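Local coordinates for twitching motility pilus retraction protein (Geobacter sulfurreducens PCA, PDB 5ZFQ), which probably hydrolyses ATP as a hexameric motor that drives retraction of type IV pili, the movement behind twitching motility, at residues A[147-161]-A[282-294]. Residues are numbered along the deposited sequence; the frame is centred on the assembly and turned at random.
Sequences KPRGLILVTGPTGSG and LSFVLEGVMSQTL
Leu286 sets its CD1 methyl against two leucines of the neighbouring strand, 4.0 Å from CD2 of Leu151 and 3.9 Å from CD1 of Leu153. The pairing illustrates how a RecA-like P-loop ATPase core is built: strand 150-155, which leads into a probable Walker A loop, runs parallel to strand 286-294 at 9°. Backbone bonds alternate along the pair, Leu151 and Leu153 each giving an N-H and accepting one through O; the most nearly linear is Thr155 N to Met290 O, 176° at the hydrogen. Side chains divide between two faces. Leu151, Leu153 and Thr155 share theirs with Leu286, Val289 and Ser291, and Leu153 and Thr155 reach Thr262 of helix 259-268. On the reverse, Val154 CG2 meets Met290 CE beneath helix 162-176; a bend at the last torsion of Met290 (chi3 -45°) brings that methyl back over the valine. Near the loop, Ser291 OG donates to Thr155 OG1 at 2.6 Å, and the threonine hydroxyl also bonds Thr256 O, linking three parts of the fold. A valine in place of Thr155 would probably leave both Ser291 OG and Thr256 O without this partner. Beyond Thr155 the chain makes a type II turn from Pro157 to Ser160, where Pro157 O accepts from both the backbone N and OG of Ser160, the hydroxyl lying in the carbonyl plane at 2.9 Å from Pro157 O.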
ATOM      1  N   LYS A 147      12.264 -35.895  21.915  1.00 39.66           N
ATOM      2  CA  LYS A 147      12.220 -36.006  20.461  1.00 40.59           C
ATOM      3  C   LYS A 147      13.486 -35.444  19.844  1.00 40.27           C
ATOM      4  O   LYS A 147      13.929 -34.354  20.215  1.00 39.79           O
ATOM      5  CB  LYS A 147      11.013 -35.271  19.884  1.00 41.43           C
ATOM      6  CG  LYS A 147       9.685 -35.886  20.201  1.00 43.35           C
ATOM      7  CD  LYS A 147       9.486 -37.184  19.449  1.00 45.24           C
ATOM      8  CE  LYS A 147       8.053 -37.697  19.627  1.00 46.78           C
ATOM      9  NZ  LYS A 147       7.963 -39.130  19.195  1.00 48.37           N
ATOM     10  N   PRO A 148      14.068 -36.180  18.887  1.00 40.95           N
ATOM     11  CA  PRO A 148      15.273 -35.696  18.205  1.00 40.69           C
ATOM     12  C   PRO A 148      14.986 -34.663  17.120  1.00 40.25           C
ATOM     13  O   PRO A 148      15.743 -33.704  17.010  1.00 40.07           O
ATOM     14  CB  PRO A 148      15.875 -36.971  17.612  1.00 41.55           C
ATOM     15  CG  PRO A 148      14.751 -37.913  17.487  1.00 42.03           C
ATOM     16  CD  PRO A 148      13.750 -37.576  18.546  1.00 41.76           C
ATOM     17  N   ARG A 149      13.913 -34.835  16.353  1.00 39.93           N
ATOM     18  CA  ARG A 149      13.615 -33.953  15.212  1.00 39.02           C
ATOM     19  C   ARG A 149      12.199 -33.436  15.215  1.00 38.34           C
ATOM     20  O   ARG A 149      11.383 -33.840  16.028  1.00 39.21           O
ATOM     21  CB  ARG A 149      13.818 -34.690  13.895  1.00 38.96           C
ATOM     22  CG  ARG A 149      15.222 -35.011  13.589  1.00 39.26           C
ATOM     23  CD  ARG A 149      15.275 -36.103  12.540  1.00 40.13           C
ATOM     24  NE  ARG A 149      15.092 -37.420  13.126  1.00 41.13           N
ATOM     25  CZ  ARG A 149      15.991 -38.000  13.915  1.00 42.15           C
ATOM     26  NH1 ARG A 149      17.118 -37.353  14.237  1.00 41.83           N
ATOM     27  NH2 ARG A 149      15.757 -39.219  14.394  1.00 43.22           N
ATOM     28  N   GLY A 150      11.898 -32.583  14.255  1.00 37.07           N
ATOM     29  CA  GLY A 150      10.523 -32.227  13.996  1.00 36.95           C
ATOM     30  C   GLY A 150      10.066 -30.928  14.619  1.00 36.61           C
ATOM     31  O   GLY A 150      10.847 -30.173  15.196  1.00 28.83           O
ATOM     32  N   LEU A 151       8.770 -30.681  14.499  1.00 36.28           N
ATOM     33  CA  LEU A 151       8.166 -29.463  14.998  1.00 34.73           C
ATOM     34  C   LEU A 151       7.291 -29.758  16.203  1.00 34.07           C
ATOM     35  O   LEU A 151       6.444 -30.658  16.147  1.00 33.99           O
ATOM     36  CB  LEU A 151       7.344 -28.809  13.895  1.00 34.06           C
ATOM     37  CG  LEU A 151       6.585 -27.547  14.272  1.00 32.94           C
ATOM     38  CD1 LEU A 151       7.532 -26.351  14.586  1.00 28.76           C
ATOM     39  CD2 LEU A 151       5.628 -27.239  13.132  1.00 32.50           C
ATOM     40  N   ILE A 152       7.499 -29.006  17.280  1.00 33.44           N
ATOM     41  CA  ILE A 152       6.695 -29.137  18.491  1.00 33.84           C
ATOM     42  C   ILE A 152       6.030 -27.803  18.821  1.00 33.35           C
ATOM     43  O   ILE A 152       6.706 -26.774  18.882  1.00 28.63           O
ATOM     44  CB  ILE A 152       7.550 -29.589  19.689  1.00 34.98           C
ATOM     45  CG1 ILE A 152       8.254 -30.914  19.369  1.00 36.05           C
ATOM     46  CG2 ILE A 152       6.703 -29.704  20.939  1.00 29.36           C
ATOM     47  CD1 ILE A 152       8.869 -31.590  20.564  1.00 29.37           C
ATOM     48  N   LEU A 153       4.713 -27.810  19.031  1.00 33.16           N
ATOM     49  CA  LEU A 153       3.992 -26.559  19.277  1.00 32.42           C
ATOM     50  C   LEU A 153       3.423 -26.470  20.678  1.00 32.70           C
ATOM     51  O   LEU A 153       2.776 -27.395  21.157  1.00 33.05           O
ATOM     52  CB  LEU A 153       2.867 -26.383  18.261  1.00 32.26           C
ATOM     53  CG  LEU A 153       3.379 -26.318  16.819  1.00 31.74           C
ATOM     54  CD1 LEU A 153       2.261 -26.331  15.801  1.00 31.26           C
ATOM     55  CD2 LEU A 153       4.268 -25.081  16.672  1.00 31.93           C
ATOM     56  N   VAL A 154       3.694 -25.356  21.347  1.00 32.40           N
ATOM     57  CA  VAL A 154       3.025 -25.036  22.602  1.00 31.93           C
ATOM     58  C   VAL A 154       2.138 -23.829  22.358  1.00 32.11           C
ATOM     59  O   VAL A 154       2.645 -22.731  22.127  1.00 31.69           O
ATOM     60  CB  VAL A 154       4.012 -24.723  23.724  1.00 30.71           C
ATOM     61  CG1 VAL A 154       3.278 -24.657  25.053  1.00 30.90           C
ATOM     62  CG2 VAL A 154       5.108 -25.762  23.772  1.00 29.97           C
ATOM     63  N   THR A 155       0.820 -24.023  22.379  1.00 32.67           N
ATOM     64  CA  THR A 155      -0.084 -22.942  22.020  1.00 33.01           C
ATOM     65  C   THR A 155      -0.857 -22.447  23.214  1.00 33.82           C
ATOM     66  O   THR A 155      -0.949 -23.121  24.232  1.00 34.33           O
ATOM     67  CB  THR A 155      -1.090 -23.366  20.936  1.00 33.67           C
ATOM     68  OG1 THR A 155      -2.141 -24.169  21.511  1.00 34.41           O
ATOM     69  CG2 THR A 155      -0.377 -24.128  19.817  1.00 33.05           C
ATOM     70  N   GLY A 156      -1.438 -21.267  23.079  1.00 32.89           N
ATOM     71  CA  GLY A 156      -2.255 -20.711  24.133  1.00 33.81           C
ATOM     72  C   GLY A 156      -2.046 -19.221  24.262  1.00 40.19           C
ATOM     73  O   GLY A 156      -1.187 -18.642  23.584  1.00 33.28           O
ATOM     74  N   PRO A 157      -2.832 -18.582  25.136  1.00 41.21           N
ATOM     75  CA  PRO A 157      -2.588 -17.158  25.356  1.00 41.64           C
ATOM     76  C   PRO A 157      -1.234 -16.954  26.032  1.00 41.31           C
ATOM     77  O   PRO A 157      -0.831 -17.796  26.838  1.00 40.46           O
ATOM     78  CB  PRO A 157      -3.761 -16.736  26.256  1.00 42.85           C
ATOM     79  CG  PRO A 157      -4.170 -18.000  26.962  1.00 42.94           C
ATOM     80  CD  PRO A 157      -3.936 -19.105  25.963  1.00 42.01           C
ATOM     81  N   THR A 158      -0.519 -15.896  25.652  1.00 42.31           N
ATOM     82  CA  THR A 158       0.618 -15.437  26.440  1.00 42.44           C
ATOM     83  C   THR A 158       0.099 -15.279  27.864  1.00 43.43           C
ATOM     84  O   THR A 158      -0.909 -14.593  28.085  1.00 43.81           O
ATOM     85  CB  THR A 158       1.194 -14.095  25.921  1.00 45.87           C
ATOM     86  OG1 THR A 158       1.450 -14.199  24.518  1.00 45.24           O
ATOM     87  CG2 THR A 158       2.485 -13.720  26.649  1.00 45.51           C
ATOM     88  N   GLY A 159       0.731 -15.957  28.813  1.00 44.03           N
ATOM     89  CA  GLY A 159       0.252 -15.924  30.184  1.00 46.75           C
ATOM     90  C   GLY A 159      -0.427 -17.206  30.629  1.00 49.52           C
ATOM     91  O   GLY A 159      -0.847 -17.331  31.785  1.00 51.91           O
ATOM     92  N   SER A 160      -0.539 -18.164  29.716  1.00 49.78           N
ATOM     93  CA  SER A 160      -1.108 -19.466  30.047  1.00 51.25           C
ATOM     94  C   SER A 160      -0.033 -20.473  30.426  1.00 51.34           C
ATOM     95  O   SER A 160      -0.292 -21.676  30.462  1.00 51.69           O
ATOM     96  CB  SER A 160      -1.904 -20.021  28.875  1.00 51.11           C
ATOM     97  OG  SER A 160      -1.024 -20.456  27.843  1.00 49.78           O
ATOM     98  N   GLY A 161       1.182 -19.990  30.668  1.00 51.27           N
ATOM     99  CA  GLY A 161       2.297 -20.856  31.019  1.00 51.17           C
ATOM    100  C   GLY A 161       3.034 -21.509  29.857  1.00 49.93           C
ATOM    101  O   GLY A 161       3.642 -22.568  30.027  1.00 50.69           O
ATOM    102  N   LEU A 282       3.424 -30.405   7.330  1.00 39.35           N
ATOM    103  CA  LEU A 282       3.000 -30.564   8.707  1.00 38.15           C
ATOM    104  C   LEU A 282       2.861 -32.029   9.056  1.00 39.67           C
ATOM    105  O   LEU A 282       3.224 -32.449  10.157  1.00 38.90           O
ATOM    106  CB  LEU A 282       1.677 -29.859   8.956  1.00 37.98           C
ATOM    107  CG  LEU A 282       1.699 -28.412   9.416  1.00 37.11           C
ATOM    108  CD1 LEU A 282       0.263 -27.885   9.411  1.00 38.06           C
ATOM    109  CD2 LEU A 282       2.318 -28.311  10.796  1.00 35.31           C
ATOM    110  N   SER A 283       2.332 -32.808   8.108  1.00 41.49           N
ATOM    111  CA  SER A 283       2.055 -34.213   8.374  1.00 42.34           C
ATOM    112  C   SER A 283       3.370 -34.931   8.630  1.00 41.94           C
ATOM    113  O   SER A 283       3.432 -35.869   9.426  1.00 41.81           O
ATOM    114  CB  SER A 283       1.274 -34.879   7.218  1.00 44.23           C
ATOM    115  OG  SER A 283       1.952 -34.801   5.973  1.00 45.10           O
ATOM    116  N   PHE A 284       4.418 -34.452   7.970  1.00 41.80           N
ATOM    117  CA  PHE A 284       5.740 -35.057   8.059  1.00 42.72           C
ATOM    118  C   PHE A 284       6.495 -34.663   9.347  1.00 40.97           C
ATOM    119  O   PHE A 284       7.063 -35.531  10.024  1.00 40.97           O
ATOM    120  CB  PHE A 284       6.555 -34.682   6.805  1.00 44.17           C
ATOM    121  CG  PHE A 284       8.001 -35.092   6.865  1.00 45.46           C
ATOM    122  CD1 PHE A 284       8.384 -36.316   7.425  1.00 46.70           C
ATOM    123  CD2 PHE A 284       8.985 -34.263   6.343  1.00 45.66           C
ATOM    124  CE1 PHE A 284       9.726 -36.701   7.482  1.00 47.06           C
ATOM    125  CE2 PHE A 284      10.329 -34.641   6.392  1.00 46.31           C
ATOM    126  CZ  PHE A 284      10.692 -35.868   6.968  1.00 46.84           C
ATOM    127  N   VAL A 285       6.486 -33.372   9.686  1.00 39.72           N
ATOM    128  CA  VAL A 285       7.413 -32.856  10.696  1.00 39.11           C
ATOM    129  C   VAL A 285       6.791 -32.643  12.089  1.00 38.89           C
ATOM    130  O   VAL A 285       7.524 -32.607  13.092  1.00 38.89           O
ATOM    131  CB  VAL A 285       8.069 -31.506  10.240  1.00 33.26           C
ATOM    132  CG1 VAL A 285       8.707 -31.630   8.869  1.00 34.36           C
ATOM    133  CG2 VAL A 285       7.068 -30.373  10.277  1.00 32.42           C
ATOM    134  N   LEU A 286       5.465 -32.510  12.159  1.00 39.00           N
ATOM    135  CA  LEU A 286       4.768 -32.287  13.435  1.00 38.23           C
ATOM    136  C   LEU A 286       4.975 -33.465  14.362  1.00 38.88           C
ATOM    137  O   LEU A 286       4.704 -34.608  13.980  1.00 39.73           O
ATOM    138  CB  LEU A 286       3.272 -32.068  13.206  1.00 38.50           C
ATOM    139  CG  LEU A 286       2.424 -31.323  14.237  1.00 37.58           C
ATOM    140  CD1 LEU A 286       3.044 -29.973  14.612  1.00 36.25           C
ATOM    141  CD2 LEU A 286       1.019 -31.122  13.697  1.00 38.08           C
ATOM    142  N   GLU A 287       5.484 -33.203  15.564  1.00 38.66           N
ATOM    143  CA  GLU A 287       5.757 -34.285  16.513  1.00 39.67           C
ATOM    144  C   GLU A 287       4.898 -34.123  17.750  1.00 39.37           C
ATOM    145  O   GLU A 287       4.835 -35.014  18.598  1.00 40.52           O
ATOM    146  CB  GLU A 287       7.243 -34.341  16.892  1.00 40.10           C
ATOM    147  CG  GLU A 287       8.160 -34.881  15.783  1.00 41.86           C
ATOM    148  CD  GLU A 287       7.777 -36.296  15.314  1.00 44.81           C
ATOM    149  OE1 GLU A 287       7.209 -37.081  16.124  1.00 45.58           O
ATOM    150  OE2 GLU A 287       8.028 -36.613  14.122  1.00 47.11           O
ATOM    151  N   GLY A 288       4.212 -32.993  17.843  1.00 38.28           N
ATOM    152  CA  GLY A 288       3.359 -32.748  18.986  1.00 38.51           C
ATOM    153  C   GLY A 288       2.815 -31.338  19.095  1.00 37.82           C
ATOM    154  O   GLY A 288       3.448 -30.356  18.688  1.00 37.35           O
ATOM    155  N   VAL A 289       1.620 -31.245  19.655  1.00 37.96           N
ATOM    156  CA  VAL A 289       0.961 -29.965  19.863  1.00 36.97           C
ATOM    157  C   VAL A 289       0.414 -29.936  21.270  1.00 37.01           C
ATOM    158  O   VAL A 289      -0.323 -30.829  21.682  1.00 37.51           O
ATOM    159  CB  VAL A 289      -0.210 -29.719  18.859  1.00 42.10           C
ATOM    160  CG1 VAL A 289      -0.890 -28.370  19.151  1.00 41.08           C
ATOM    161  CG2 VAL A 289       0.273 -29.833  17.401  1.00 41.89           C
ATOM    162  N   MET A 290       0.779 -28.915  22.016  1.00 36.90           N
ATOM    163  CA  MET A 290       0.210 -28.742  23.328  1.00 38.20           C
ATOM    164  C   MET A 290      -0.563 -27.437  23.396  1.00 38.92           C
ATOM    165  O   MET A 290      -0.043 -26.367  23.113  1.00 38.16           O
ATOM    166  CB  MET A 290       1.303 -28.813  24.386  1.00 37.94           C
ATOM    167  CG  MET A 290       1.977 -30.187  24.408  1.00 38.83           C
ATOM    168  SD  MET A 290       3.407 -30.262  25.497  1.00 51.18           S
ATOM    169  CE  MET A 290       4.217 -28.768  25.050  1.00 30.83           C
ATOM    170  N   SER A 291      -1.780 -27.515  23.873  1.00 41.28           N
ATOM    171  CA  SER A 291      -2.594 -26.349  24.047  1.00 42.89           C
ATOM    172  C   SER A 291      -2.846 -26.170  25.506  1.00 44.14           C
ATOM    173  O   SER A 291      -3.296 -27.056  26.149  1.00 45.35           O
ATOM    174  CB  SER A 291      -3.858 -26.489  23.270  1.00 44.34           C
ATOM    175  OG  SER A 291      -3.533 -26.293  21.940  1.00 44.99           O
ATOM    176  N   GLN A 292      -2.581 -24.981  26.013  1.00 44.28           N
ATOM    177  CA  GLN A 292      -2.695 -24.726  27.421  1.00 46.51           C
ATOM    178  C   GLN A 292      -3.576 -23.631  27.906  1.00 46.22           C
ATOM    179  O   GLN A 292      -3.765 -22.668  27.246  1.00 45.00           O
ATOM    180  CB  GLN A 292      -1.325 -24.397  27.934  1.00 48.23           C
ATOM    181  CG  GLN A 292      -0.313 -25.477  27.685  1.00 50.41           C
ATOM    182  CD  GLN A 292       0.977 -25.208  28.377  1.00 50.77           C
ATOM    183  OE1 GLN A 292       1.178 -24.151  28.904  1.00 50.67           O
ATOM    184  NE2 GLN A 292       1.851 -26.169  28.374  1.00 51.86           N
ATOM    185  N   THR A 293      -4.166 -23.850  29.064  1.00 45.94           N
ATOM    186  CA  THR A 293      -4.944 -22.848  29.756  1.00 45.06           C
ATOM    187  C   THR A 293      -4.652 -22.802  31.232  1.00 44.66           C
ATOM    188  O   THR A 293      -4.634 -23.808  31.865  1.00 45.73           O
ATOM    189  CB  THR A 293      -6.444 -23.110  29.711  1.00 46.36           C
ATOM    190  OG1 THR A 293      -6.855 -23.383  28.391  1.00 46.19           O
ATOM    191  CG2 THR A 293      -7.143 -21.906  30.120  1.00 46.74           C
ATOM    192  N   LEU A 294      -4.381 -21.640  31.781  1.00 42.83           N
ATOM    193  CA  LEU A 294      -4.314 -21.526  33.235  1.00 42.27           C
ATOM    194  C   LEU A 294      -5.679 -21.072  33.738  1.00 41.39           C
ATOM    195  O   LEU A 294      -6.065 -19.902  33.577  1.00 40.25           O
ATOM    196  CB  LEU A 294      -3.218 -20.549  33.677  1.00 42.00           C
ATOM    197  CG  LEU A 294      -1.761 -21.028  33.542  1.00 41.46           C
ATOM    198  CD1 LEU A 294      -0.770 -19.889  33.835  1.00 40.72           C
ATOM    199  CD2 LEU A 294      -1.486 -22.264  34.421  1.00 42.71           C
TER